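Side-chain contacts in serine-tRNA ligase (Naegleria fowleri, PDB 6BLJ), which probably attaches serine to its cognate tRNA in the cytosol, as a class II aminoacyl-tRNA synthetase, and binds adenosine monophosphate: residues 57-60 against 61-65; 162-165 against 166-169; 473-476 against 477-480; 251-254 against 255-258. All blocks are in the same frame, centred on the assembly; numbering follows the deposited sequence. Where two conformers were deposited one is given.

Contact 1. Residues 57-60 against 61-65; sequences LNHI and KSFTG
Phe63 turns the edge of its ring toward the face of the His59 imidazole, an edge-to-face (T-shaped) aromatic pair with centroids 4.8 Å apart and planes at 74°. The closest atoms are His59 CE1 and Phe63 CE1, 3.5 Å apart. Different first torsions bring the rings together: His59, with CG trans to its own N (chi1 -179°), holds its ring out roughly level with its CA, and Phe63 (chi1 -63°) leans back over the preceding turn to meet it. One face of the phenyl ring then lies on the backbone, where Ile60 CA makes a CH-pi contact 4.2 Å from the Phe63 ring centroid. The segment belongs to helix 38-76, a long helix of the N-terminal tRNA-binding arm; Ile60 and Leu57 face helix 114-147, touching Ile129 and Ser132, and the Phe63 ring stacks with Phe99. Branched and aromatic residues therefore suit the buried side. On the solvent side, Ser62 OG donates to His59 O at 2.7 Å. Lys61 runs extended across Leu57 and lays its methylenes beside Leu57 O, and Lys61 NZ comes within 4.0 Å of Leu57 CD2 while keeping a long, weak ion pair with Glu133.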
loop_
_atom_site.group_PDB
_atom_site.type_symbol
_atom_site.label_atom_id
_atom_site.label_comp_id
_atom_site.label_asym_id
_atom_site.label_seq_id
_atom_site.Cartn_x
_atom_site.Cartn_y
_atom_site.Cartn_z
ATOM N N LEU A 57 -15.834 -14.069 39.078
ATOM C CA LEU A 57 -17.128 -14.416 38.509
ATOM C C LEU A 57 -17.782 -15.551 39.287
ATOM O O LEU A 57 -18.978 -15.494 39.604
ATOM C CB LEU A 57 -16.964 -14.771 37.033
ATOM C CG LEU A 57 -18.145 -15.436 36.336
ATOM C CD1 LEU A 57 -19.297 -14.445 36.255
ATOM C CD2 LEU A 57 -17.710 -15.863 34.932
ATOM N N ASN A 58 -17.011 -16.589 39.619
ATOM C CA ASN A 58 -17.563 -17.684 40.408
ATOM C C ASN A 58 -17.971 -17.226 41.806
ATOM O O ASN A 58 -18.943 -17.744 42.366
ATOM C CB ASN A 58 -16.564 -18.839 40.445
ATOM C CG ASN A 58 -16.368 -19.458 39.068
ATOM O OD1 ASN A 58 -17.310 -19.521 38.276
ATOM N ND2 ASN A 58 -15.144 -19.884 38.764
ATOM N N HIS A 59 -17.253 -16.258 42.380
ATOM C CA HIS A 59 -17.649 -15.704 43.674
ATOM C C HIS A 59 -18.990 -14.983 43.577
ATOM O O HIS A 59 -19.854 -15.134 44.449
ATOM C CB HIS A 59 -16.575 -14.731 44.171
ATOM C CG HIS A 59 -16.874 -14.112 45.503
ATOM N ND1 HIS A 59 -17.586 -14.764 46.487
ATOM C CD2 HIS A 59 -16.584 -12.887 46.000
ATOM C CE1 HIS A 59 -17.701 -13.977 47.542
ATOM N NE2 HIS A 59 -17.103 -12.832 47.272
ATOM N N ILE A 60 -19.193 -14.220 42.499
ATOM C CA ILE A 60 -20.460 -13.521 42.320
ATOM C C ILE A 60 -21.586 -14.521 42.095
ATOM O O ILE A 60 -22.683 -14.374 42.646
ATOM C CB ILE A 60 -20.360 -12.533 41.146
ATOM C CG1 ILE A 60 -19.264 -11.499 41.391
ATOM C CG2 ILE A 60 -21.688 -11.806 40.950
ATOM C CD1 ILE A 60 -18.915 -10.707 40.122
ATOM N N LYS A 61 -21.320 -15.570 41.303
ATOM C CA LYS A 61 -22.341 -16.571 41.008
ATOM C C LYS A 61 -22.813 -17.307 42.260
ATOM O O LYS A 61 -23.969 -17.743 42.323
ATOM C CB LYS A 61 -21.806 -17.573 39.982
ATOM C CG LYS A 61 -22.034 -17.177 38.542
ATOM C CD LYS A 61 -21.148 -17.987 37.602
ATOM C CE LYS A 61 -21.687 -17.976 36.180
ATOM N NZ LYS A 61 -20.715 -18.528 35.191
ATOM N N SER A 62 -21.951 -17.442 43.268
ATOM C CA SER A 62 -22.367 -18.115 44.491
ATOM C C SER A 62 -23.450 -17.334 45.222
ATOM O O SER A 62 -24.199 -17.922 46.011
ATOM C CB SER A 62 -21.171 -18.338 45.417
ATOM O OG SER A 62 -20.740 -17.117 45.997
ATOM N N PHE A 63 -23.507 -16.008 45.013
ATOM C CA PHE A 63 -24.540 -15.175 45.635
ATOM C C PHE A 63 -25.936 -15.632 45.238
ATOM O O PHE A 63 -26.883 -15.519 46.032
ATOM C CB PHE A 63 -24.358 -13.705 45.235
ATOM C CG PHE A 63 -23.053 -13.084 45.695
ATOM C CD1 PHE A 63 -22.203 -13.746 46.571
ATOM C CD2 PHE A 63 -22.670 -11.841 45.214
ATOM C CE1 PHE A 63 -21.014 -13.166 46.980
ATOM C CE2 PHE A 63 -21.482 -11.253 45.622
ATOM C CZ PHE A 63 -20.653 -11.917 46.507
ATOM N N THR A 64 -26.079 -16.116 44.004
ATOM C CA THR A 64 -27.366 -16.595 43.512
ATOM C C THR A 64 -27.893 -17.731 44.381
ATOM O O THR A 64 -29.045 -17.708 44.830
ATOM C CB THR A 64 -27.205 -17.067 42.064
ATOM O OG1 THR A 64 -26.752 -15.975 41.260
ATOM C CG2 THR A 64 -28.538 -17.536 41.516
ATOM N N GLY A 65 -27.047 -18.734 44.633
ATOM C CA GLY A 65 -27.456 -19.873 45.440
ATOM C C GLY A 65 -27.716 -19.497 46.885
ATOM O O GLY A 65 -28.637 -20.022 47.514
#

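Contact 2. Residues 162-165 against 166-169; sequences DNED and NNGI
Glu164 and Asn167 lie alongside one another, pointing the same way, with carboxylate and amide planes 47° apart. Asn167 ND2 sends a nearly straight N-H (175°) to Glu164 OE2, but at 3.3 Å the bond is weak. The Asn167 amide carbon is closer to the backbone than to the acid, with CG 3.1 Å from Glu164 O. Its other end is used elsewhere: OD1 accepts from Val377 N, so the amide spans two parts of the fold.

Just before this pair, the Asn163 side chain, trans to its own N (chi1 -174°), folds toward the following residues. Asn163 OD1 accepts from Asp165 N at 2.8 Å, an Asx turn, while its ND2 approaches Asp165 OD2 from above the carboxylate plane. Asparagine suits this place because one amide can accept and donate at once. The backbone winds through a short 3-10 turn, with Asn166 N bonded to Asn163 O at 2.9 Å, and leads into strand 168-173. Asn166 ND2 turns back to Ser161, and Asp162 reaches Asn402 of the second subunit. A water donates to Asp165 O; its very short approach to Asn167 O is doubtful. With its direct bond to Glu164 weak, the Asn167 amide is probably oriented more by Val377 than by the acid.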
loop_
_atom_site.group_PDB
_atom_site.type_symbol
_atom_site.label_atom_id
_atom_site.label_comp_id
_atom_site.label_asym_id
_atom_site.label_seq_id
_atom_site.Cartn_x
_atom_site.Cartn_y
_atom_site.Cartn_z
ATOM N N ASP A 162 21.846 -12.855 14.487
ATOM C CA ASP A 162 21.008 -11.880 13.795
ATOM C C ASP A 162 21.544 -11.515 12.415
ATOM O O ASP A 162 20.958 -10.660 11.745
ATOM C CB ASP A 162 20.860 -10.606 14.647
ATOM C CG ASP A 162 22.208 -9.921 14.934
ATOM O OD1 ASP A 162 23.248 -10.414 14.456
ATOM O OD2 ASP A 162 22.229 -8.911 15.679
ATOM N N ASN A 163 22.657 -12.107 11.991
ATOM C CA ASN A 163 23.316 -11.739 10.742
ATOM C C ASN A 163 23.408 -12.970 9.855
ATOM O O ASN A 163 24.056 -13.952 10.228
ATOM C CB ASN A 163 24.713 -11.174 11.026
ATOM C CG ASN A 163 25.407 -10.633 9.781
ATOM O OD1 ASN A 163 25.002 -10.897 8.652
ATOM N ND2 ASN A 163 26.490 -9.895 9.994
ATOM N N GLU A 164 22.809 -12.898 8.662
ATOM C CA GLU A 164 22.847 -14.035 7.750
ATOM C C GLU A 164 24.242 -14.332 7.214
ATOM O O GLU A 164 24.424 -15.386 6.595
ATOM C CB GLU A 164 21.880 -13.844 6.582
ATOM C CG GLU A 164 20.442 -14.119 6.954
ATOM C CD GLU A 164 19.530 -14.152 5.745
ATOM O OE1 GLU A 164 18.841 -13.142 5.493
ATOM O OE2 GLU A 164 19.499 -15.207 5.062
ATOM N N ASP A 165 25.219 -13.444 7.419
ATOM C CA ASP A 165 26.601 -13.834 7.169
ATOM C C ASP A 165 26.974 -15.074 7.962
ATOM O O ASP A 165 27.933 -15.762 7.602
ATOM C CB ASP A 165 27.578 -12.709 7.530
ATOM C CG ASP A 165 27.389 -11.475 6.674
ATOM O OD1 ASP A 165 26.858 -11.607 5.556
ATOM O OD2 ASP A 165 27.790 -10.376 7.118
ATOM N N ASN A 166 26.257 -15.352 9.053
ATOM C CA ASN A 166 26.549 -16.495 9.902
ATOM C C ASN A 166 25.673 -17.700 9.593
ATOM O O ASN A 166 25.701 -18.675 10.348
ATOM C CB ASN A 166 26.398 -16.104 11.374
ATOM C CG ASN A 166 27.357 -14.999 11.784
ATOM O OD1 ASN A 166 28.547 -15.055 11.475
ATOM N ND2 ASN A 166 26.837 -13.981 12.454
ATOM N N ASN A 167 24.901 -17.657 8.510
ATOM C CA ASN A 167 24.179 -18.849 8.077
ATOM C C ASN A 167 25.141 -20.027 8.037
ATOM O O ASN A 167 26.237 -19.925 7.479
ATOM C CB ASN A 167 23.585 -18.643 6.687
ATOM C CG ASN A 167 22.377 -17.721 6.651
ATOM O OD1 ASN A 167 21.771 -17.383 7.667
ATOM N ND2 ASN A 167 22.010 -17.327 5.439
ATOM N N GLY A 168 24.750 -21.145 8.646
ATOM C CA GLY A 168 25.645 -22.296 8.686
ATOM C C GLY A 168 25.681 -22.995 7.332
ATOM O O GLY A 168 24.633 -23.312 6.757
ATOM N N ILE A 169 26.886 -23.230 6.818
ATOM C CA ILE A 169 27.065 -24.009 5.594
ATOM C C ILE A 169 27.012 -25.484 5.976
ATOM O O ILE A 169 27.964 -26.016 6.550
ATOM C CB ILE A 169 28.386 -23.670 4.891
ATOM C CG1 ILE A 169 28.524 -22.161 4.678
ATOM C CG2 ILE A 169 28.506 -24.432 3.580
ATOM C CD1 ILE A 169 27.404 -21.570 3.890
HETATM O O HOH W 1 27.798 -18.297 6.451
#

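Contact 3. Residues 473-476 against 477-480; sequences PYMG and GTKF
Thr478 grips Met475 O twice, closing a type I' beta turn that runs from Met475 to Thr478 in the loop ahead of strand 480-482. The backbone bond from Thr478 N is long, 3.3 Å to Met475 O, though nearly straight at 171°, and it arrives from above the carbonyl plane. Thr478 OG1 adds a second donor, 3.1 Å from Met475 O and almost in line with the C=O bond. Threonine suits the place because its hydroxyl sits beside its own backbone N (chi1 -57°), which lets both groups converge on one oxygen.

Between them, Gly476 and Gly477 take positive phi, as this turn type needs at its two central positions. At Gly477 a side chain would run into the carbonyl oxygen of the residue before, so the absence of CB is what permits the bend.

The next shell is Arg223 of helix 220-238. Its guanidinium spans the turn, one nitrogen bonded to Met475 O and the other to Thr478 OG1, so the carbonyl oxygen is held by donors from both the turn and the helix. The Met475 side chain packs on the same helix, on Met224 and Ala227, and also touches Val467; a long, flexible thioether fits such a buried site. Beyond it Tyr474 OH bonds to Asp234. At the end of the methionine, the methyl CE of Met475 lies 4.2 Å from CB of Thr478.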
loop_
_atom_site.group_PDB
_atom_site.type_symbol
_atom_site.label_atom_id
_atom_site.label_comp_id
_atom_site.label_asym_id
_atom_site.label_seq_id
_atom_site.Cartn_x
_atom_site.Cartn_y
_atom_site.Cartn_z
ATOM N N PRO A 473 14.513 -35.082 -23.075
ATOM C CA PRO A 473 13.242 -35.688 -23.519
ATOM C C PRO A 473 12.035 -34.788 -23.332
ATOM O O PRO A 473 11.066 -34.901 -24.090
ATOM C CB PRO A 473 13.133 -36.958 -22.660
ATOM C CG PRO A 473 14.517 -37.249 -22.223
ATOM C CD PRO A 473 15.192 -35.923 -22.069
ATOM N N TYR A 474 12.058 -33.891 -22.351
ATOM C CA TYR A 474 10.945 -32.983 -22.127
ATOM C C TYR A 474 10.925 -31.822 -23.110
ATOM O O TYR A 474 10.002 -31.000 -23.062
ATOM C CB TYR A 474 10.997 -32.447 -20.696
ATOM C CG TYR A 474 10.703 -33.484 -19.631
ATOM C CD1 TYR A 474 9.403 -33.734 -19.231
ATOM C CD2 TYR A 474 11.729 -34.205 -19.026
ATOM C CE1 TYR A 474 9.125 -34.679 -18.255
ATOM C CE2 TYR A 474 11.457 -35.148 -18.045
ATOM C CZ TYR A 474 10.149 -35.372 -17.662
ATOM O OH TYR A 474 9.844 -36.303 -16.696
ATOM N N MET A 475 11.923 -31.737 -23.987
ATOM C CA MET A 475 12.024 -30.699 -25.002
ATOM C C MET A 475 12.126 -31.293 -26.400
ATOM O O MET A 475 12.800 -30.734 -27.264
ATOM C CB MET A 475 13.225 -29.800 -24.723
ATOM C CG MET A 475 12.955 -28.722 -23.718
ATOM S SD MET A 475 14.442 -27.771 -23.468
ATOM C CE MET A 475 14.526 -26.825 -24.987
ATOM N N GLY A 476 11.489 -32.439 -26.621
ATOM C CA GLY A 476 11.519 -33.072 -27.929
ATOM C C GLY A 476 12.899 -33.451 -28.408
ATOM O O GLY A 476 13.131 -33.517 -29.619
ATOM N N GLY A 477 13.830 -33.701 -27.492
ATOM C CA GLY A 477 15.159 -34.136 -27.863
ATOM C C GLY A 477 16.174 -33.035 -28.125
ATOM O O GLY A 477 17.317 -33.351 -28.476
ATOM N N THR A 478 15.799 -31.759 -27.986
ATOM C CA THR A 478 16.752 -30.676 -28.226
ATOM C C THR A 478 17.949 -30.807 -27.288
ATOM O O THR A 478 17.790 -30.882 -26.067
ATOM C CB THR A 478 16.089 -29.309 -28.022
ATOM O OG1 THR A 478 14.949 -29.174 -28.878
ATOM C CG2 THR A 478 17.079 -28.192 -28.344
ATOM N N LYS A 479 19.149 -30.843 -27.863
ATOM C CA LYS A 479 20.368 -30.978 -27.075
ATOM C C LYS A 479 21.124 -29.668 -26.879
ATOM O O LYS A 479 21.937 -29.574 -25.952
ATOM C CB LYS A 479 21.305 -31.998 -27.723
ATOM C CG LYS A 479 20.799 -33.424 -27.635
ATOM C CD LYS A 479 21.763 -34.382 -28.314
ATOM C CE LYS A 479 21.168 -35.772 -28.442
ATOM N NZ LYS A 479 21.874 -36.746 -27.553
ATOM N N PHE A 480 20.895 -28.671 -27.728
ATOM C CA PHE A 480 21.740 -27.489 -27.744
ATOM C C PHE A 480 20.944 -26.308 -28.279
ATOM O O PHE A 480 20.177 -26.447 -29.234
ATOM C CB PHE A 480 23.003 -27.750 -28.584
ATOM C CG PHE A 480 23.970 -26.589 -28.628
ATOM C CD1 PHE A 480 24.759 -26.274 -27.527
ATOM C CD2 PHE A 480 24.123 -25.845 -29.791
ATOM C CE1 PHE A 480 25.658 -25.207 -27.564
ATOM C CE2 PHE A 480 25.023 -24.786 -29.847
ATOM C CZ PHE A 480 25.791 -24.463 -28.730
#

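Contact 4. Residues 251-254 against 255-258; sequences TKEQ and MKKV
Lys256 reaches back along one turn of helix to the carboxylate of Glu253, in the conformer given for Glu253, one of two deposited. Lys256 CB lies 3.5 Å from Lys252 O, and CG is equally close to that oxygen. Lys256 CD remains beside the same carbonyl but also comes 3.8 Å from Glu253 OE2. A bend at chi3 (71°) then turns the chain, leaving CE about equally far from both carboxylate oxygens. At the tip, Lys256 NZ forms a salt bridge with Glu253 OE2 at 2.9 Å, using the syn lone pair of that oxygen; its bond to OE1 is longer and weak. Glu253 in this conformer is bent as well, at chi2 (-51°), which draws its carboxylate toward the lysine, so the two chains lie alongside and point the same way; the pairing is probably not permanent. An acid and a base three residues apart suit this exposed side of a helix, where their long chains can meet.

The helix, 252-256, probably belongs to the class II catalytic domain and follows directly on strand 249-251. Thr251 is its N-cap: its OG1 turns to accept from Gln254 N at 3.3 Å. Thr251 O in turn receives Met255 N at 2.9 Å. On the buried side, Met255 packs against Tyr279, Leu268 and Gln286, a place suited to a flexible apolar chain. Gln254 OE1 is bonded to Gln208 of the third subunit. Toward the end of the segment, Lys257 runs its methylenes past the backbone, with CG 3.4 Å from Glu253 O.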
loop_
_atom_site.group_PDB
_atom_site.type_symbol
_atom_site.label_atom_id
_atom_site.label_comp_id
_atom_site.label_asym_id
_atom_site.label_seq_id
_atom_site.Cartn_x
_atom_site.Cartn_y
_atom_site.Cartn_z
ATOM N N THR A 251 -9.058 -14.540 -1.463
ATOM C CA THR A 251 -9.726 -13.453 -0.767
ATOM C C THR A 251 -8.839 -12.980 0.381
ATOM O O THR A 251 -7.997 -13.726 0.898
ATOM C CB THR A 251 -11.096 -13.876 -0.219
ATOM O OG1 THR A 251 -10.915 -14.742 0.901
ATOM C CG2 THR A 251 -11.903 -14.622 -1.291
ATOM N N LYS A 252 -9.014 -11.715 0.764
ATOM C CA LYS A 252 -8.164 -11.151 1.802
ATOM C C LYS A 252 -8.350 -11.879 3.130
ATOM O O LYS A 252 -7.371 -12.144 3.837
ATOM C CB LYS A 252 -8.430 -9.646 1.928
ATOM C CG LYS A 252 -8.021 -8.897 0.647
ATOM C CD LYS A 252 -7.579 -7.457 0.885
ATOM C CE LYS A 252 -6.936 -6.885 -0.378
ATOM N NZ LYS A 252 -6.694 -5.419 -0.299
ATOM N N GLU A 253 -9.584 -12.250 3.470
ATOM C CA GLU A 253 -9.749 -12.947 4.735
ATOM C C GLU A 253 -9.081 -14.316 4.706
ATOM O O GLU A 253 -8.583 -14.766 5.743
ATOM C CB GLU A 253 -11.228 -13.041 5.108
ATOM C CG GLU A 253 -11.834 -11.689 5.540
ATOM C CD GLU A 253 -11.014 -10.965 6.613
ATOM O OE1 GLU A 253 -10.641 -11.587 7.634
ATOM O OE2 GLU A 253 -10.726 -9.764 6.428
ATOM N N GLN A 254 -9.017 -14.965 3.542
ATOM C CA GLN A 254 -8.299 -16.233 3.452
ATOM C C GLN A 254 -6.795 -16.005 3.538
ATOM O O GLN A 254 -6.084 -16.731 4.243
ATOM C CB GLN A 254 -8.687 -16.927 2.139
ATOM C CG GLN A 254 -10.148 -17.380 2.102
ATOM C CD GLN A 254 -10.370 -18.668 2.856
ATOM O OE1 GLN A 254 -9.695 -19.661 2.586
ATOM N NE2 GLN A 254 -11.328 -18.675 3.783
ATOM N N MET A 255 -6.288 -14.999 2.817
ATOM C CA MET A 255 -4.853 -14.723 2.857
ATOM C C MET A 255 -4.397 -14.360 4.272
ATOM O O MET A 255 -3.293 -14.729 4.692
ATOM C CB MET A 255 -4.507 -13.607 1.867
ATOM C CG MET A 255 -3.002 -13.277 1.771
ATOM S SD MET A 255 -2.046 -14.675 1.128
ATOM C CE MET A 255 -2.304 -14.458 -0.642
ATOM N N LYS A 256 -5.239 -13.657 5.036
ATOM C CA LYS A 256 -4.845 -13.299 6.399
ATOM C C LYS A 256 -4.631 -14.520 7.293
ATOM O O LYS A 256 -3.924 -14.422 8.303
ATOM C CB LYS A 256 -5.894 -12.366 7.017
ATOM C CG LYS A 256 -5.673 -10.906 6.638
ATOM C CD LYS A 256 -6.928 -10.058 6.743
ATOM C CE LYS A 256 -7.340 -9.808 8.178
ATOM N NZ LYS A 256 -8.566 -8.943 8.252
ATOM N N LYS A 257 -5.200 -15.676 6.933
ATOM C CA LYS A 257 -5.013 -16.892 7.719
ATOM C C LYS A 257 -3.712 -17.625 7.419
ATOM O O LYS A 257 -3.344 -18.520 8.192
ATOM C CB LYS A 257 -6.179 -17.859 7.491
ATOM C CG LYS A 257 -7.570 -17.302 7.833
ATOM C CD LYS A 257 -8.669 -18.309 7.477
ATOM C CE LYS A 257 -10.082 -17.807 7.820
ATOM N NZ LYS A 257 -10.304 -17.783 9.294
ATOM N N VAL A 258 -3.013 -17.298 6.329
ATOM C CA VAL A 258 -1.838 -18.061 5.914
ATOM C C VAL A 258 -0.580 -17.212 5.778
ATOM O O VAL A 258 0.474 -17.754 5.445
ATOM C CB VAL A 258 -2.099 -18.806 4.586
ATOM C CG1 VAL A 258 -3.321 -19.709 4.681
ATOM C CG2 VAL A 258 -2.247 -17.803 3.427
#

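From the N terminus, contact 1 comes first, one turn of helix 38-76 in the arm that probably receives tRNA; its neighbour is helix 114-147. After that helix the chain reaches contact 2, a tight turn leading into strand 168-173, which pairs with strand 371-375, and beside the second subunit. Contact 4 follows as the whole of short helix 252-256 with its N-cap, beside the third subunit. Contact 3 comes last, turning the chain ahead of strand 480-482 against helix 220-238. All four are local, each closing only a few residues, in series without nesting or crossing. Contacts 1 and 3 lie on opposite sides of the chain's centre, about 80 Å apart between centres.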